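Local coordinates for single-stranded DNA-binding protein (PDB 2CWA) that binds single-stranded DNA and probably recruits partner proteins to it during DNA replication, recombination and repair, at residues R81-Q86 / R169-E174; R199-S204 / Q215-A220; W52-R57 / L97-D102; F9-L14 / A126-V131. One frame throughout, in Å; residues are numbered along the deposited sequence.

Interaction 1 of 4, residues R81-Q86 / R169-E174; sequences RLEYRQ and RTHFVE
Arg-81 and Arg-169 come from different strands yet share one oxygen, OE1 of Glu-83, whose negative charge probably offsets the repulsion between their NH2 atoms, 3.8 Å apart. Arg-81 is also salt-bridged to Asp-102 through NE. At Leu-82, CD1 packs on CG2 of Val-173, and the carbonyl oxygen sits over the centre of the His-171 ring. Glu-83 is long enough to serve both arginines: Arg-81 NH2 meets OE1 nearly head-on at 3.1 Å, whereas Arg-169 NH2, 3.0 Å from OE1, comes from above the carboxylate plane. Glu-161 takes the NE of Arg-169 and the NE2 of His-171. The backbone N-H of Tyr-84 donates to His-171 ND1 (3.0 Å, 177°), which shows ND1 to be an acceptor. With CG anti to the backbone N, the tyrosine ring turns one face to Phe-172, whose CB lies over the centre and whose CD2 comes within 3.4 Å of CE2 of Tyr-84, giving a T-shaped pair with planes at 80°. Water 1 joins the carbonyls of Tyr-84 and Thr-170. Gln-86 OE1 weakly bonds the tyrosine hydroxyl. Two strands crossing at 100° and joined through side chains form part of the interface between the chain's two OB-fold domains.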
# COMPACT_ATOMS: atom_id res chain seq x y z
N ARG A 81 6.39 -1.29 -5.80
CA ARG A 81 7.14 -1.10 -4.58
C ARG A 81 6.78 0.24 -3.97
O ARG A 81 6.20 1.10 -4.64
CB ARG A 81 8.63 -1.13 -4.91
CG ARG A 81 8.99 -0.24 -6.07
CD ARG A 81 10.32 -0.63 -6.71
NE ARG A 81 10.49 0.06 -7.99
CZ ARG A 81 10.61 1.38 -8.11
NH1 ARG A 81 10.75 1.92 -9.32
NH2 ARG A 81 10.60 2.16 -7.04
N LEU A 82 7.13 0.42 -2.71
CA LEU A 82 6.85 1.65 -2.00
C LEU A 82 8.03 2.60 -2.19
O LEU A 82 9.19 2.17 -2.20
CB LEU A 82 6.63 1.37 -0.52
CG LEU A 82 5.51 0.36 -0.25
CD1 LEU A 82 5.39 0.14 1.25
CD2 LEU A 82 4.20 0.87 -0.81
N GLU A 83 7.74 3.88 -2.33
CA GLU A 83 8.77 4.88 -2.53
C GLU A 83 8.53 6.07 -1.60
O GLU A 83 7.50 6.74 -1.68
CB GLU A 83 8.76 5.30 -4.00
CG GLU A 83 9.91 6.17 -4.45
CD GLU A 83 10.01 6.23 -5.96
OE1 GLU A 83 10.40 5.21 -6.57
OE2 GLU A 83 9.68 7.28 -6.53
N TYR A 84 9.49 6.30 -0.72
CA TYR A 84 9.41 7.37 0.27
C TYR A 84 10.06 8.68 -0.16
O TYR A 84 11.07 8.68 -0.85
CB TYR A 84 10.06 6.89 1.56
CG TYR A 84 10.05 7.91 2.67
CD1 TYR A 84 8.91 8.10 3.45
CD2 TYR A 84 11.18 8.67 2.95
CE1 TYR A 84 8.90 9.03 4.48
CE2 TYR A 84 11.18 9.60 3.97
CZ TYR A 84 10.04 9.78 4.74
OH TYR A 84 10.03 10.69 5.76
N ARG A 85 9.46 9.79 0.27
CA ARG A 85 9.96 11.13 -0.03
C ARG A 85 9.55 12.11 1.07
O ARG A 85 8.40 12.08 1.53
CB ARG A 85 9.42 11.63 -1.38
CG ARG A 85 9.47 13.15 -1.55
CD ARG A 85 9.05 13.61 -2.94
NE ARG A 85 10.07 13.31 -3.95
CZ ARG A 85 10.01 13.70 -5.22
NH1 ARG A 85 8.97 14.41 -5.66
NH2 ARG A 85 10.99 13.39 -6.05
N GLN A 86 10.47 12.96 1.49
CA GLN A 86 10.19 13.95 2.53
C GLN A 86 9.96 15.33 1.91
O GLN A 86 10.91 16.05 1.63
CB GLN A 86 11.35 14.05 3.52
CG GLN A 86 11.54 12.81 4.37
CD GLN A 86 12.57 13.01 5.46
OE1 GLN A 86 12.86 12.09 6.23
NE2 GLN A 86 13.14 14.21 5.54
N ARG A 169 19.18 4.51 -1.23
CA ARG A 169 18.25 5.34 -0.47
C ARG A 169 17.46 4.52 0.55
O ARG A 169 17.40 3.29 0.47
CB ARG A 169 17.30 6.07 -1.41
CG ARG A 169 16.51 5.15 -2.31
CD ARG A 169 15.57 5.94 -3.21
NE ARG A 169 14.80 5.07 -4.09
CZ ARG A 169 13.88 5.48 -4.95
NH1 ARG A 169 13.60 6.78 -5.06
NH2 ARG A 169 13.23 4.60 -5.70
N THR A 170 16.85 5.22 1.50
CA THR A 170 16.06 4.57 2.55
C THR A 170 14.60 4.98 2.47
O THR A 170 14.28 6.16 2.33
CB THR A 170 16.61 4.94 3.94
OG1 THR A 170 18.00 4.61 4.00
CG2 THR A 170 15.85 4.18 5.04
N HIS A 171 13.71 3.99 2.55
CA HIS A 171 12.28 4.23 2.52
C HIS A 171 11.74 3.97 3.92
O HIS A 171 11.94 2.89 4.48
CB HIS A 171 11.61 3.29 1.52
CG HIS A 171 12.13 3.43 0.12
ND1 HIS A 171 11.94 4.57 -0.63
CD2 HIS A 171 12.85 2.58 -0.65
CE1 HIS A 171 12.53 4.41 -1.81
NE2 HIS A 171 13.08 3.21 -1.84
N PHE A 172 11.07 4.96 4.50
CA PHE A 172 10.52 4.82 5.84
C PHE A 172 9.06 4.43 5.73
O PHE A 172 8.30 5.02 4.97
CB PHE A 172 10.68 6.14 6.59
CG PHE A 172 12.11 6.52 6.84
CD1 PHE A 172 12.85 5.90 7.84
CD2 PHE A 172 12.73 7.47 6.04
CE1 PHE A 172 14.19 6.23 8.05
CE2 PHE A 172 14.07 7.81 6.24
CZ PHE A 172 14.80 7.19 7.25
N VAL A 173 8.67 3.42 6.50
CA VAL A 173 7.30 2.91 6.48
C VAL A 173 6.74 2.70 7.88
O VAL A 173 7.43 2.17 8.77
CB VAL A 173 7.24 1.55 5.73
CG1 VAL A 173 5.79 1.10 5.56
CG2 VAL A 173 7.91 1.67 4.38
N GLU A 174 5.51 3.14 8.09
CA GLU A 174 4.83 2.97 9.37
C GLU A 174 4.12 1.62 9.31
O GLU A 174 3.37 1.34 8.38
CB GLU A 174 3.80 4.09 9.59
CG GLU A 174 4.41 5.46 9.88
CD GLU A 174 5.19 5.49 11.19
OE1 GLU A 174 4.63 5.13 12.24
OE2 GLU A 174 6.37 5.88 11.17
O HOH W 1 13.79 7.68 -0.04

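Interaction 2 of 4, residues R199-S204 / Q215-A220; sequences RLVNDS and QTRVEA
Arg-217 carries CG2 of Val-201 over one face of its guanidinium, 3.6 Å above the plane, and the carboxylate of Asp-203 at its edge. The two charged groups are nearly coplanar, so the grip is side-on and two-pronged: NE donates to OD2, and NH2 reaches the syn lone pair of OD1 at 2.8 Å in an almost straight line (178°). The anti lone pair of OD2 takes NE2 of Gln-215 at 2.7 Å, so three bonds fix the rotation of this carboxylate. Arg-217 can lie across the strand because its chain bends at chi3 (-64°); its NH1 goes on to Gln-176. A second ion pair shares this face of the sheet. Arg-199 and Glu-219 run side by side, NH1 2.8 Å from OE2 with the planes 45° apart, and OE1 of Glu-219 is salt-bridged to Arg-48.

The other face is apolar at Leu-200 and Val-218, whose CD2 and CG2 touch at 3.7 Å. Farther along, Asn-202 turns its amide away from strand 212-220 toward the first domain, ND2 bonding the carbonyl of Tyr-53. Backbone bonds come in twos at the pairs Arg-199/Glu-219, Val-201/Arg-217 and Asp-203/Gln-215, alternating with non-hydrogen-bonded pairs. The alternation marks antiparallel strands, and since 193-206 and 212-220 follow each other in the chain they form a beta hairpin of the second OB-fold domain.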
# COMPACT_ATOMS: atom_id res chain seq x y z
N ARG A 199 -0.74 -5.67 4.42
CA ARG A 199 -1.67 -5.11 3.46
C ARG A 199 -1.49 -3.61 3.52
O ARG A 199 -1.25 -3.05 4.59
CB ARG A 199 -3.10 -5.52 3.81
CG ARG A 199 -3.45 -5.37 5.29
CD ARG A 199 -4.77 -6.07 5.61
NE ARG A 199 -5.90 -5.37 5.01
CZ ARG A 199 -6.46 -4.29 5.52
NH1 ARG A 199 -6.01 -3.77 6.66
NH2 ARG A 199 -7.47 -3.70 4.89
N LEU A 200 -1.58 -2.95 2.37
CA LEU A 200 -1.43 -1.50 2.33
C LEU A 200 -2.73 -0.85 2.78
O LEU A 200 -3.81 -1.25 2.34
CB LEU A 200 -1.11 -1.04 0.92
CG LEU A 200 0.26 -1.50 0.39
CD1 LEU A 200 0.40 -1.13 -1.08
CD2 LEU A 200 1.35 -0.87 1.23
N VAL A 201 -2.62 0.13 3.66
CA VAL A 201 -3.79 0.86 4.13
C VAL A 201 -3.47 2.34 4.10
O VAL A 201 -2.31 2.73 4.00
CB VAL A 201 -4.16 0.47 5.59
CG1 VAL A 201 -4.36 -1.04 5.69
CG2 VAL A 201 -3.10 0.94 6.55
N ASN A 202 -4.50 3.17 4.17
CA ASN A 202 -4.27 4.61 4.17
C ASN A 202 -5.24 5.36 5.05
O ASN A 202 -6.36 4.90 5.33
CB ASN A 202 -4.30 5.15 2.74
CG ASN A 202 -5.55 4.75 1.99
OD1 ASN A 202 -6.66 4.92 2.49
ND2 ASN A 202 -5.38 4.23 0.79
N ASP A 203 -4.80 6.52 5.53
CA ASP A 203 -5.64 7.37 6.37
C ASP A 203 -5.90 8.63 5.56
O ASP A 203 -5.03 9.06 4.79
CB ASP A 203 -4.92 7.73 7.67
CG ASP A 203 -4.23 6.54 8.32
OD1 ASP A 203 -4.86 5.47 8.46
OD2 ASP A 203 -3.04 6.68 8.69
N SER A 204 -7.08 9.21 5.72
CA SER A 204 -7.42 10.44 5.01
C SER A 204 -8.32 11.29 5.89
O SER A 204 -9.26 10.79 6.51
CB SER A 204 -8.12 10.12 3.69
OG SER A 204 -9.27 9.32 3.89
N GLN A 215 -2.33 9.64 3.86
CA GLN A 215 -1.07 8.94 4.12
C GLN A 215 -1.21 7.44 3.93
O GLN A 215 -2.28 6.86 4.14
CB GLN A 215 -0.56 9.24 5.53
CG GLN A 215 -1.58 9.13 6.64
CD GLN A 215 -1.01 9.51 7.99
OE1 GLN A 215 -0.21 10.44 8.10
NE2 GLN A 215 -1.42 8.79 9.04
N THR A 216 -0.11 6.80 3.54
CA THR A 216 -0.12 5.36 3.31
C THR A 216 0.74 4.64 4.33
O THR A 216 1.83 5.11 4.68
CB THR A 216 0.37 5.01 1.89
OG1 THR A 216 -0.52 5.59 0.93
CG2 THR A 216 0.42 3.49 1.68
N ARG A 217 0.25 3.51 4.81
CA ARG A 217 0.96 2.72 5.80
C ARG A 217 0.72 1.24 5.49
O ARG A 217 0.08 0.90 4.50
CB ARG A 217 0.45 3.03 7.21
CG ARG A 217 0.61 4.48 7.65
CD ARG A 217 0.02 4.70 9.05
NE ARG A 217 -1.43 4.47 9.06
CZ ARG A 217 -2.02 3.36 9.50
NH1 ARG A 217 -1.30 2.35 9.98
NH2 ARG A 217 -3.35 3.27 9.46
N VAL A 218 1.23 0.38 6.37
CA VAL A 218 1.07 -1.06 6.20
C VAL A 218 0.53 -1.71 7.47
O VAL A 218 0.96 -1.39 8.57
CB VAL A 218 2.42 -1.74 5.87
CG1 VAL A 218 2.21 -3.27 5.75
CG2 VAL A 218 3.00 -1.18 4.58
N GLU A 219 -0.43 -2.61 7.29
CA GLU A 219 -1.00 -3.35 8.41
C GLU A 219 -0.41 -4.75 8.25
O GLU A 219 -0.64 -5.41 7.24
CB GLU A 219 -2.52 -3.40 8.32
CG GLU A 219 -3.17 -4.33 9.34
CD GLU A 219 -4.68 -4.24 9.33
OE1 GLU A 219 -5.21 -3.18 9.73
OE2 GLU A 219 -5.33 -5.22 8.92
N ALA A 220 0.35 -5.18 9.24
CA ALA A 220 1.01 -6.47 9.24
C ALA A 220 0.07 -7.67 9.35
O ALA A 220 -0.95 -7.62 10.04
CB ALA A 220 2.04 -6.52 10.36

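Interaction 3 of 4, residues W52-R57 / L97-D102; sequences WYHRVR and LQIRAD
Arg-57 makes both backbone hydrogen bonds of this contact: its N donates to the carbonyl of Ile-99 at 3.0 Å, and its carbonyl accepts from N of Ala-101 at 2.9 Å. One residue thus bonds to the two neighbours of Arg-100, the pattern of parallel strands. One step back along the strands, direct pairing gives way to water 2, which donates to the carbonyl of Arg-55 and accepts from N of Ile-99.

Such parallel pairing is what closes an OB-fold barrel, where the third and fifth strands meet; here these are 49-59 and 96-107 of the first domain, whose segments 52-57 and 97-101 diverge by 51°.

The apolar contacts line the side of Val-56 and Ile-99, residues whose branching at CB suits beta strands. Their CG2 methyls meet at 3.8 Å. With CG1 of Ile-99 anti to its carbonyl carbon (chi1 -59°), CD1 extends the other way to the imidazole of His-54, 3.8 Å from ND1. NE2 of that histidine makes a weak bond to the carbonyl of Leu-200, in the second domain.

Polar side chains gather on the other side. Arg-57 passes Gln-98 with its CD 3.8 Å from OE1, guanidinium and amide planes 70° apart, while its NE is salt-bridged to Asp-31. Water 3 links the two side chains weakly. CD of Arg-100 packs on the carbonyl oxygen of Arg-57 at 3.4 Å, and a nitrate ion, probably from the crystallisation liquor, lies about 4 Å from the side chain of Arg-100.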
# COMPACT_ATOMS: atom_id res chain seq x y z
N TRP A 52 -10.30 -0.67 0.28
CA TRP A 52 -9.21 0.26 0.02
C TRP A 52 -9.22 0.87 -1.37
O TRP A 52 -9.74 0.28 -2.32
CB TRP A 52 -7.86 -0.43 0.26
CG TRP A 52 -7.72 -1.78 -0.40
CD1 TRP A 52 -7.91 -3.00 0.18
CD2 TRP A 52 -7.36 -2.03 -1.76
NE1 TRP A 52 -7.69 -4.00 -0.73
CE2 TRP A 52 -7.35 -3.44 -1.94
CE3 TRP A 52 -7.05 -1.21 -2.86
CZ2 TRP A 52 -7.04 -4.04 -3.16
CZ3 TRP A 52 -6.74 -1.81 -4.08
CH2 TRP A 52 -6.74 -3.22 -4.22
N TYR A 53 -8.64 2.06 -1.46
CA TYR A 53 -8.50 2.81 -2.70
C TYR A 53 -7.03 3.21 -2.67
O TYR A 53 -6.62 4.00 -1.83
CB TYR A 53 -9.37 4.07 -2.67
CG TYR A 53 -10.84 3.77 -2.74
CD1 TYR A 53 -11.50 3.69 -3.97
CD2 TYR A 53 -11.59 3.55 -1.58
CE1 TYR A 53 -12.86 3.41 -4.04
CE2 TYR A 53 -12.95 3.26 -1.64
CZ TYR A 53 -13.57 3.19 -2.88
OH TYR A 53 -14.91 2.90 -2.94
N HIS A 54 -6.24 2.65 -3.58
CA HIS A 54 -4.82 2.97 -3.59
C HIS A 54 -4.39 3.63 -4.88
O HIS A 54 -4.69 3.14 -5.97
CB HIS A 54 -3.99 1.70 -3.36
CG HIS A 54 -3.97 1.24 -1.93
ND1 HIS A 54 -3.52 2.04 -0.90
CD2 HIS A 54 -4.32 0.06 -1.37
CE1 HIS A 54 -3.61 1.38 0.24
NE2 HIS A 54 -4.09 0.17 -0.02
N ARG A 55 -3.71 4.76 -4.76
CA ARG A 55 -3.22 5.47 -5.93
C ARG A 55 -1.88 4.84 -6.30
O ARG A 55 -1.00 4.70 -5.46
CB ARG A 55 -3.04 6.96 -5.63
CG ARG A 55 -4.36 7.69 -5.39
CD ARG A 55 -4.17 9.21 -5.40
NE ARG A 55 -3.51 9.71 -4.20
CZ ARG A 55 -4.07 9.76 -2.99
NH1 ARG A 55 -5.32 9.34 -2.81
NH2 ARG A 55 -3.38 10.24 -1.96
N VAL A 56 -1.74 4.46 -7.56
CA VAL A 56 -0.51 3.84 -8.03
C VAL A 56 0.01 4.64 -9.22
O VAL A 56 -0.77 5.14 -10.02
CB VAL A 56 -0.75 2.39 -8.48
CG1 VAL A 56 0.53 1.78 -8.94
CG2 VAL A 56 -1.34 1.58 -7.33
N ARG A 57 1.33 4.74 -9.33
CA ARG A 57 1.93 5.49 -10.43
C ARG A 57 2.83 4.65 -11.32
O ARG A 57 3.81 4.06 -10.86
CB ARG A 57 2.73 6.67 -9.89
CG ARG A 57 3.57 7.37 -10.95
CD ARG A 57 4.11 8.70 -10.42
NE ARG A 57 3.04 9.68 -10.25
CZ ARG A 57 3.23 10.92 -9.82
NH1 ARG A 57 4.45 11.35 -9.52
NH2 ARG A 57 2.19 11.74 -9.70
N LEU A 97 4.56 8.48 1.20
CA LEU A 97 4.93 7.13 0.80
C LEU A 97 4.00 6.78 -0.35
O LEU A 97 2.81 6.52 -0.15
CB LEU A 97 4.73 6.14 1.96
CG LEU A 97 5.24 4.71 1.76
CD1 LEU A 97 6.76 4.71 1.70
CD2 LEU A 97 4.77 3.83 2.92
N GLN A 98 4.54 6.78 -1.57
CA GLN A 98 3.73 6.49 -2.75
C GLN A 98 3.92 5.06 -3.22
O GLN A 98 4.92 4.42 -2.92
CB GLN A 98 4.06 7.45 -3.89
CG GLN A 98 5.24 7.01 -4.76
CD GLN A 98 5.50 7.94 -5.94
OE1 GLN A 98 4.58 8.34 -6.66
NE2 GLN A 98 6.77 8.28 -6.16
N ILE A 99 2.94 4.58 -3.98
CA ILE A 99 2.98 3.24 -4.53
C ILE A 99 3.38 3.34 -6.00
O ILE A 99 2.62 3.81 -6.84
CB ILE A 99 1.60 2.56 -4.44
CG1 ILE A 99 1.17 2.48 -2.98
CG2 ILE A 99 1.67 1.17 -5.06
CD1 ILE A 99 -0.29 2.10 -2.81
N ARG A 100 4.58 2.88 -6.29
CA ARG A 100 5.11 2.89 -7.64
C ARG A 100 4.84 1.56 -8.32
O ARG A 100 5.28 0.51 -7.84
CB ARG A 100 6.62 3.15 -7.59
CG ARG A 100 7.35 2.95 -8.90
CD ARG A 100 7.11 4.09 -9.88
NE ARG A 100 8.12 4.09 -10.93
CZ ARG A 100 8.28 3.11 -11.82
NH1 ARG A 100 7.50 2.05 -11.78
NH2 ARG A 100 9.24 3.19 -12.73
N ALA A 101 4.12 1.59 -9.43
CA ALA A 101 3.84 0.37 -10.17
C ALA A 101 4.95 0.14 -11.19
O ALA A 101 5.19 1.01 -12.03
CB ALA A 101 2.51 0.48 -10.89
N ASP A 102 5.62 -1.00 -11.13
CA ASP A 102 6.67 -1.27 -12.11
C ASP A 102 6.02 -1.89 -13.34
O ASP A 102 6.43 -1.65 -14.47
CB ASP A 102 7.73 -2.23 -11.54
CG ASP A 102 8.70 -1.53 -10.60
OD1 ASP A 102 9.03 -0.36 -10.88
OD2 ASP A 102 9.13 -2.15 -9.60
O HOH W 2 0.69 5.97 -4.13
O HOH W 3 7.28 9.53 -9.38

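Interaction 4 of 4, residues F9-L14 / A126-V131; sequences FLIGAL and AALNQV
Ile-11 lies across Leu-128, with CB of Ile-11 3.6 Å from CB of Leu-128 and CD1 of Ile-11 3.8 Å from CD2 of Leu-128. Leu-128 holds CG anti to its backbone N (chi1 173°), which carries the branch along the neighbouring strand: CG sits 3.7 Å from the carbonyl oxygen of Phe-9, and CD2 touches the CB of that phenylalanine. One leucine therefore covers two residues of the facing strand. Phe-9 and Ile-11 both also pack on Phe-77 of strand 75-85, which extends this apolar patch.

On the reverse face Leu-10 and Asn-129 lie side by side and point the same way, with CD2 of the leucine 3.6 Å from OD1 of the amide. That oxygen is not left to a methyl group, for it accepts a hydrogen bond from the backbone N of Leu-200. Just before the strand begins, the small side chain of Ala-127 fits tightly, its CB 3.1 Å from the carbonyl oxygen of Ile-11, and it also touches Trp-52.

Four backbone hydrogen bonds run beneath these side chains. Phe-9 N donates to the carbonyl of Gln-130 at 2.8 Å, and Phe-9 O accepts in return from Gln-130 N, while Ile-11 and Leu-128 exchange a similar pair. Leu-10 and Asn-129 form the non-hydrogen-bonded pair between them. Segments 9-14 and 128-131, at 164°, belong to the first strand of each OB-fold domain, and their antiparallel pairing joins the two domains within one chain, much as first strands pair between subunits in the tetramers of single-domain bacterial SSBs.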
# COMPACT_ATOMS: atom_id res chain seq x y z
N PHE A 9 2.09 -6.20 -4.27
CA PHE A 9 1.25 -6.96 -5.18
C PHE A 9 -0.20 -6.56 -4.97
O PHE A 9 -0.77 -6.77 -3.89
CB PHE A 9 1.40 -8.47 -4.92
CG PHE A 9 2.79 -8.98 -5.14
CD1 PHE A 9 3.28 -9.20 -6.43
CD2 PHE A 9 3.63 -9.24 -4.06
CE1 PHE A 9 4.59 -9.68 -6.63
CE2 PHE A 9 4.93 -9.72 -4.25
CZ PHE A 9 5.41 -9.93 -5.54
N LEU A 10 -0.80 -5.98 -6.00
CA LEU A 10 -2.18 -5.53 -5.91
C LEU A 10 -3.02 -5.97 -7.09
O LEU A 10 -2.56 -5.98 -8.24
CB LEU A 10 -2.23 -3.99 -5.84
CG LEU A 10 -1.65 -3.29 -4.62
CD1 LEU A 10 -1.41 -1.81 -4.94
CD2 LEU A 10 -2.61 -3.45 -3.43
N ILE A 11 -4.26 -6.35 -6.78
CA ILE A 11 -5.23 -6.71 -7.80
C ILE A 11 -6.52 -6.03 -7.36
O ILE A 11 -7.02 -6.26 -6.25
CB ILE A 11 -5.48 -8.23 -7.90
CG1 ILE A 11 -4.22 -8.96 -8.38
CG2 ILE A 11 -6.61 -8.47 -8.89
CD1 ILE A 11 -4.42 -10.47 -8.56
N GLY A 12 -7.05 -5.18 -8.23
CA GLY A 12 -8.28 -4.46 -7.93
C GLY A 12 -8.88 -3.90 -9.20
O GLY A 12 -8.37 -4.13 -10.29
N ALA A 13 -9.97 -3.16 -9.05
CA ALA A 13 -10.63 -2.55 -10.19
C ALA A 13 -10.24 -1.08 -10.26
O ALA A 13 -9.98 -0.46 -9.24
CB ALA A 13 -12.15 -2.68 -10.04
N LEU A 14 -10.18 -0.53 -11.47
CA LEU A 14 -9.84 0.88 -11.59
C LEU A 14 -11.06 1.67 -11.14
O LEU A 14 -12.12 1.57 -11.76
CB LEU A 14 -9.50 1.23 -13.04
CG LEU A 14 -8.24 0.54 -13.58
CD1 LEU A 14 -7.96 1.05 -14.98
CD2 LEU A 14 -7.07 0.82 -12.65
N ALA A 126 -12.88 -9.59 -2.86
CA ALA A 126 -11.85 -10.63 -2.75
C ALA A 126 -10.59 -10.21 -3.53
O ALA A 126 -9.97 -11.02 -4.22
CB ALA A 126 -12.37 -11.97 -3.28
N ALA A 127 -10.23 -8.94 -3.40
CA ALA A 127 -9.07 -8.38 -4.09
C ALA A 127 -7.74 -8.84 -3.48
O ALA A 127 -7.71 -9.55 -2.48
CB ALA A 127 -9.14 -6.84 -4.05
N LEU A 128 -6.64 -8.45 -4.12
CA LEU A 128 -5.32 -8.79 -3.61
C LEU A 128 -4.65 -7.51 -3.15
O LEU A 128 -4.63 -6.51 -3.88
CB LEU A 128 -4.46 -9.45 -4.70
CG LEU A 128 -3.00 -9.69 -4.27
CD1 LEU A 128 -2.96 -10.65 -3.09
CD2 LEU A 128 -2.20 -10.25 -5.45
N ASN A 129 -4.11 -7.54 -1.93
CA ASN A 129 -3.42 -6.40 -1.34
C ASN A 129 -2.37 -7.01 -0.43
O ASN A 129 -2.62 -7.27 0.75
CB ASN A 129 -4.41 -5.54 -0.52
CG ASN A 129 -3.75 -4.33 0.11
OD1 ASN A 129 -2.52 -4.17 0.09
ND2 ASN A 129 -4.56 -3.45 0.70
N GLN A 130 -1.18 -7.23 -0.99
CA GLN A 130 -0.11 -7.85 -0.22
C GLN A 130 1.23 -7.17 -0.45
O GLN A 130 1.60 -6.90 -1.58
CB GLN A 130 -0.01 -9.33 -0.62
CG GLN A 130 0.95 -10.15 0.22
CD GLN A 130 0.92 -11.62 -0.13
OE1 GLN A 130 1.47 -12.46 0.59
NE2 GLN A 130 0.30 -11.95 -1.25
N VAL A 131 1.94 -6.89 0.63
CA VAL A 131 3.26 -6.26 0.53
C VAL A 131 4.28 -7.01 1.38
O VAL A 131 3.97 -7.48 2.48
CB VAL A 131 3.21 -4.78 1.01
CG1 VAL A 131 2.82 -4.71 2.47
CG2 VAL A 131 4.58 -4.12 0.80

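Interactions 1 and 4 bridge the two OB-fold domains, whereas interaction 3 lies within the first and interaction 2 within the second. The centres of interactions 1 and 4 are about 20 Å apart, on opposite sides of the chain's centre. Interactions 2 and 3 lie between them, their centres about 11 Å apart. Strand 75-85 of interaction 1 neighbours 96-107 of interaction 3 and 5-22 of interaction 4; in the second domain 212-220 neighbours 169-178, and 193-206 neighbours 128-145. Along the chain, interaction 3 is nested inside interaction 4, and interactions 1 and 4 cross. Interactions 2 and 3 also touch across the domain boundary, making the two OB folds one unit of the dimeric protein.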